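Local coordinates for protein R-imine reductase (Streptomyces kanamyceticus, PDB 3ZGY) that catalyses the R-selective, NADPH-dependent reduction of an imine substrate, at residues D94-N108 with R120-G134. Residues are numbered along the deposited sequence; the frame is centred on the assembly and turned at random.
Sequences DPLDGTALQGRTLVN and RAAWADGRGADYLDG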
loop_
_atom_site.group_PDB
_atom_site.type_symbol
_atom_site.label_atom_id
_atom_site.label_comp_id
_atom_site.label_asym_id
_atom_site.label_seq_id
_atom_site.Cartn_x
_atom_site.Cartn_y
_atom_site.Cartn_z
ATOM N N ASP D 94 37.446 -2.700 3.678
ATOM C CA ASP D 94 38.270 -2.220 4.779
ATOM C C ASP D 94 39.729 -2.638 4.608
ATOM O O ASP D 94 40.622 -1.842 4.838
ATOM C CB ASP D 94 37.688 -2.632 6.149
ATOM C CG ASP D 94 36.377 -1.875 6.519
ATOM O OD1 ASP D 94 36.049 -0.878 5.867
ATOM O OD2 ASP D 94 35.685 -2.247 7.502
ATOM N N PRO D 95 39.994 -3.875 4.173
ATOM C CA PRO D 95 41.396 -4.272 4.077
ATOM C C PRO D 95 42.201 -3.565 3.020
ATOM O O PRO D 95 43.368 -3.837 2.920
ATOM C CB PRO D 95 41.318 -5.748 3.716
ATOM C CG PRO D 95 39.998 -6.200 4.215
ATOM C CD PRO D 95 39.092 -5.026 4.028
ATOM N N LEU D 96 41.610 -2.688 2.215
ATOM C CA LEU D 96 42.354 -2.061 1.116
ATOM C C LEU D 96 43.387 -1.075 1.630
ATOM O O LEU D 96 43.127 -0.404 2.612
ATOM C CB LEU D 96 41.397 -1.319 0.182
ATOM C CG LEU D 96 40.414 -2.136 -0.647
ATOM C CD1 LEU D 96 39.563 -1.189 -1.460
ATOM C CD2 LEU D 96 41.122 -3.115 -1.568
ATOM N N ASP D 97 44.540 -0.988 0.956
ATOM C CA ASP D 97 45.494 0.124 1.168
ATOM C C ASP D 97 44.788 1.455 1.193
ATOM O O ASP D 97 43.815 1.666 0.452
ATOM C CB ASP D 97 46.546 0.274 0.038
ATOM C CG ASP D 97 47.606 -0.791 0.079
ATOM O OD1 ASP D 97 47.633 -1.561 1.068
ATOM O OD2 ASP D 97 48.423 -0.861 -0.875
ATOM N N GLY D 98 45.361 2.380 1.968
ATOM C CA GLY D 98 44.785 3.714 2.142
ATOM C C GLY D 98 44.862 4.538 0.893
ATOM O O GLY D 98 44.098 5.482 0.731
ATOM N N THR D 99 45.762 4.162 -0.012
ATOM C CA THR D 99 45.878 4.856 -1.308
ATOM C C THR D 99 44.843 4.353 -2.360
ATOM O O THR D 99 44.444 5.110 -3.232
ATOM C CB THR D 99 47.308 4.774 -1.884
ATOM O OG1 THR D 99 47.608 3.423 -2.266
ATOM C CG2 THR D 99 48.335 5.265 -0.851
ATOM N N ALA D 100 44.404 3.101 -2.252
ATOM C CA ALA D 100 43.594 2.433 -3.303
ATOM C C ALA D 100 42.355 3.175 -3.857
ATOM O O ALA D 100 42.068 3.103 -5.049
ATOM C CB ALA D 100 43.161 1.070 -2.800
ATOM N N LEU D 101 41.664 3.920 -3.019
ATOM C CA LEU D 101 40.481 4.610 -3.434
ATOM C C LEU D 101 40.681 6.086 -3.730
ATOM O O LEU D 101 39.748 6.740 -4.189
ATOM C CB LEU D 101 39.383 4.433 -2.381
ATOM C CG LEU D 101 38.843 3.013 -2.186
ATOM C CD1 LEU D 101 37.900 2.989 -0.997
ATOM C CD2 LEU D 101 38.107 2.527 -3.409
ATOM N N GLN D 102 41.881 6.618 -3.480
ATOM C CA GLN D 102 42.147 8.045 -3.703
ATOM C C GLN D 102 41.746 8.470 -5.103
ATOM O O GLN D 102 42.168 7.886 -6.109
ATOM C CB GLN D 102 43.604 8.399 -3.495
ATOM C CG GLN D 102 44.112 8.002 -2.135
ATOM C CD GLN D 102 45.140 8.968 -1.595
ATOM O OE1 GLN D 102 46.342 8.751 -1.740
ATOM N NE2 GLN D 102 44.673 10.040 -0.963
ATOM N N GLY D 103 40.900 9.492 -5.147
ATOM C CA GLY D 103 40.468 10.071 -6.395
ATOM C C GLY D 103 39.511 9.183 -7.171
ATOM O O GLY D 103 39.370 9.343 -8.357
ATOM N N ARG D 104 38.857 8.241 -6.502
ATOM C CA ARG D 104 37.863 7.432 -7.176
ATOM C C ARG D 104 36.533 7.696 -6.575
ATOM O O ARG D 104 36.433 8.260 -5.490
ATOM C CB ARG D 104 38.190 5.953 -7.099
ATOM C CG ARG D 104 39.662 5.684 -7.317
ATOM C CD ARG D 104 39.952 4.223 -7.257
ATOM N NE ARG D 104 40.211 3.765 -8.595
ATOM C CZ ARG D 104 41.390 3.786 -9.180
ATOM N NH1 ARG D 104 42.439 4.211 -8.548
ATOM N NH2 ARG D 104 41.523 3.297 -10.397
ATOM N N THR D 105 35.492 7.377 -7.326
ATOM C CA THR D 105 34.142 7.547 -6.833
ATOM C C THR D 105 33.588 6.180 -6.617
ATOM O O THR D 105 33.662 5.308 -7.503
ATOM C CB THR D 105 33.265 8.229 -7.836
ATOM O OG1 THR D 105 33.712 9.541 -8.010
ATOM C CG2 THR D 105 31.812 8.279 -7.343
ATOM N N LEU D 106 33.124 5.967 -5.409
ATOM C CA LEU D 106 32.607 4.681 -4.967
ATOM C C LEU D 106 31.115 4.812 -4.839
ATOM O O LEU D 106 30.625 5.713 -4.168
ATOM C CB LEU D 106 33.217 4.307 -3.627
ATOM C CG LEU D 106 32.770 3.024 -2.967
ATOM C CD1 LEU D 106 33.173 1.847 -3.818
ATOM C CD2 LEU D 106 33.435 2.888 -1.604
ATOM N N VAL D 107 30.389 3.965 -5.548
ATOM C CA VAL D 107 28.905 3.967 -5.503
ATOM C C VAL D 107 28.411 2.653 -4.890
ATOM O O VAL D 107 28.681 1.567 -5.410
ATOM C CB VAL D 107 28.331 4.108 -6.899
ATOM C CG1 VAL D 107 26.834 4.031 -6.833
ATOM C CG2 VAL D 107 28.756 5.414 -7.510
ATOM N N ASN D 108 27.754 2.746 -3.764
ATOM C CA ASN D 108 27.444 1.551 -2.998
ATOM C C ASN D 108 25.967 1.293 -3.001
ATOM O O ASN D 108 25.200 1.939 -2.294
ATOM C CB ASN D 108 27.930 1.703 -1.589
ATOM C CG ASN D 108 27.704 0.468 -0.749
ATOM O OD1 ASN D 108 27.347 -0.615 -1.234
ATOM N ND2 ASN D 108 27.902 0.628 0.544
ATOM N N ARG D 120 29.820 4.655 6.033
ATOM C CA ARG D 120 30.648 4.453 4.853
ATOM C C ARG D 120 31.035 5.756 4.197
ATOM O O ARG D 120 32.164 5.907 3.769
ATOM C CB ARG D 120 29.952 3.575 3.816
ATOM C CG ARG D 120 29.944 2.110 4.163
ATOM C CD ARG D 120 31.281 1.462 3.980
ATOM N NE ARG D 120 32.061 1.455 5.200
ATOM C CZ ARG D 120 33.255 0.889 5.297
ATOM N NH1 ARG D 120 33.785 0.306 4.259
ATOM N NH2 ARG D 120 33.917 0.924 6.432
ATOM N N ALA D 121 30.102 6.701 4.144
ATOM C CA ALA D 121 30.448 8.042 3.703
ATOM C C ALA D 121 31.611 8.627 4.496
ATOM O O ALA D 121 32.585 9.081 3.893
ATOM C CB ALA D 121 29.256 8.953 3.787
ATOM N N ALA D 122 31.558 8.596 5.837
ATOM C CA ALA D 122 32.725 9.049 6.613
ATOM C C ALA D 122 34.022 8.271 6.262
ATOM O O ALA D 122 35.098 8.831 6.061
ATOM C CB ALA D 122 32.424 8.965 8.078
ATOM N N TRP D 123 33.888 6.965 6.126
ATOM C CA TRP D 123 35.024 6.101 5.831
ATOM C C TRP D 123 35.611 6.393 4.478
ATOM O O TRP D 123 36.808 6.579 4.339
ATOM C CB TRP D 123 34.574 4.661 5.886
ATOM C CG TRP D 123 35.520 3.714 5.425
ATOM C CD1 TRP D 123 36.427 3.135 6.140
ATOM C CD2 TRP D 123 35.616 3.158 4.105
ATOM N NE1 TRP D 123 37.155 2.283 5.379
ATOM C CE2 TRP D 123 36.688 2.286 4.113
ATOM C CE3 TRP D 123 34.883 3.317 2.931
ATOM C CZ2 TRP D 123 37.050 1.535 3.024
ATOM C CZ3 TRP D 123 35.268 2.607 1.831
ATOM C CH2 TRP D 123 36.345 1.726 1.881
ATOM N N ALA D 124 34.750 6.485 3.498
ATOM C CA ALA D 124 35.183 6.808 2.167
ATOM C C ALA D 124 35.879 8.176 2.130
ATOM O O ALA D 124 36.950 8.332 1.527
ATOM C CB ALA D 124 34.019 6.797 1.239
ATOM N N ASP D 125 35.313 9.159 2.804
ATOM C CA ASP D 125 35.991 10.410 2.837
ATOM C C ASP D 125 37.413 10.306 3.446
ATOM O O ASP D 125 38.348 10.895 2.957
ATOM C CB ASP D 125 35.188 11.409 3.610
ATOM C CG ASP D 125 35.800 12.742 3.530
ATOM O OD1 ASP D 125 35.644 13.381 2.476
ATOM O OD2 ASP D 125 36.509 13.118 4.493
ATOM N N GLY D 126 37.557 9.603 4.553
ATOM C CA GLY D 126 38.864 9.415 5.133
ATOM C C GLY D 126 39.838 8.693 4.191
ATOM O O GLY D 126 41.025 8.800 4.399
ATOM N N ARG D 127 39.330 7.890 3.253
ATOM C CA ARG D 127 40.109 7.188 2.302
ATOM C C ARG D 127 40.315 8.021 0.972
ATOM O O ARG D 127 40.853 7.494 -0.028
ATOM C CB ARG D 127 39.359 5.949 1.886
ATOM C CG ARG D 127 39.544 4.630 2.591
ATOM C CD ARG D 127 40.621 4.539 3.594
ATOM N NE ARG D 127 40.413 3.285 4.344
ATOM C CZ ARG D 127 40.674 2.067 3.877
ATOM N NH1 ARG D 127 41.182 1.882 2.636
ATOM N NH2 ARG D 127 40.426 1.031 4.652
ATOM N N GLY D 128 39.909 9.295 0.974
ATOM C CA GLY D 128 39.993 10.174 -0.191
ATOM C C GLY D 128 39.174 9.801 -1.417
ATOM O O GLY D 128 39.572 10.023 -2.561
ATOM N N ALA D 129 37.985 9.295 -1.183
ATOM C CA ALA D 129 37.120 8.954 -2.262
ATOM C C ALA D 129 35.850 9.756 -2.160
ATOM O O ALA D 129 35.460 10.179 -1.097
ATOM C CB ALA D 129 36.813 7.488 -2.229
ATOM N N ASP D 130 35.248 10.012 -3.310
ATOM C CA ASP D 130 33.894 10.441 -3.369
ATOM C C ASP D 130 32.988 9.205 -3.173
ATOM O O ASP D 130 33.334 8.096 -3.571
ATOM C CB ASP D 130 33.670 11.036 -4.721
ATOM C CG ASP D 130 34.287 12.377 -4.847
ATOM O OD1 ASP D 130 33.707 13.368 -4.282
ATOM O OD2 ASP D 130 35.310 12.464 -5.558
ATOM N N TYR D 131 31.821 9.411 -2.608
ATOM C CA TYR D 131 30.978 8.312 -2.208
ATOM C C TYR D 131 29.536 8.660 -2.465
ATOM O O TYR D 131 29.045 9.679 -1.987
ATOM C CB TYR D 131 31.157 8.001 -0.709
ATOM C CG TYR D 131 30.334 6.846 -0.221
ATOM C CD1 TYR D 131 30.689 5.524 -0.565
ATOM C CD2 TYR D 131 29.226 7.031 0.590
ATOM C CE1 TYR D 131 29.982 4.449 -0.098
ATOM C CE2 TYR D 131 28.507 5.947 1.040
ATOM C CZ TYR D 131 28.864 4.663 0.664
ATOM O OH TYR D 131 28.122 3.564 1.079
ATOM N N LEU D 132 28.869 7.801 -3.220
ATOM C CA LEU D 132 27.409 7.795 -3.283
ATOM C C LEU D 132 26.847 6.540 -2.685
ATOM O O LEU D 132 27.366 5.429 -2.884
ATOM C CB LEU D 132 26.920 7.808 -4.703
ATOM C CG LEU D 132 27.188 9.051 -5.491
ATOM C CD1 LEU D 132 26.693 8.796 -6.892
ATOM C CD2 LEU D 132 26.491 10.246 -4.896
ATOM N N ASP D 133 25.781 6.706 -1.927
ATOM C CA ASP D 133 25.131 5.579 -1.349
ATOM C C ASP D 133 23.838 5.458 -2.024
ATOM O O ASP D 133 23.099 6.446 -2.179
ATOM C CB ASP D 133 24.952 5.735 0.127
ATOM C CG ASP D 133 24.629 4.422 0.778
ATOM O OD1 ASP D 133 23.405 4.040 0.720
ATOM O OD2 ASP D 133 25.574 3.804 1.355
ATOM N N GLY D 134 23.549 4.251 -2.478
ATOM C CA GLY D 134 22.234 4.007 -3.111
ATOM C C GLY D 134 21.469 2.776 -2.709
ATOM O O GLY D 134 21.886 1.990 -1.830
HETATM O O HOH W 1 41.983 4.844 -0.335
HETATM O O HOH W 2 43.524 6.881 3.250
#
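Leu106 and Tyr131 pair in parallel register where strand 105-108 meets strand 130-134, a worked example of the beta-alpha-beta unit of a Rossmann-type domain, with helix 114-126 as the crossover. Five backbone hydrogen bonds alternate between the strands, from Asp130 N to Arg104 O at one end to Gly134 N to Asn108 O at the other, the straightest from Leu106 N to Asp130 O (2.8 Å, 173°). Before the strands, Gly103 N bonds to Gly128 O; Gly128, at positive phi, is the C-prime residue of the Schellman motif that ends the helix.

Apolar contacts join the helix to the sheet. Leu106 CD2 meets the Trp123 ring at its edge, 3.9 Å from CZ3, and lies equally close to Tyr131 CD1, while Leu101 CD1 touches Trp123 CH2. On the other face of the sheet, Val107 and Leu132 lie side by side.

In a salt bridge, Arg120 NH1 and NH2 grip Asp94 OD1 end-on, NH2 at 2.8 Å on the syn lone pair; OD2 is hydrogen-bonded to His90 ND1. Arg120 NH1 sits over the centre of the Trp123 ring, and Arg127 CG lies against the opposite face, toward the rim. Bent at chi2 (-8°), Arg127 delivers NH2 to Asp94 O and NH1, weakly, to Leu96 O.

About 6 Å from the side chain of Val83, an NADP(+)-binding residue (no cofactor is bound here), Asn108 starts a hydrogen-bond chain: its OD1 bonds to Thr110, its ND2 donates to Tyr131 OH (3.0 Å), which donates to Asp133 OD2 at 2.6 Å, an oxygen shared with Tyr86 OH.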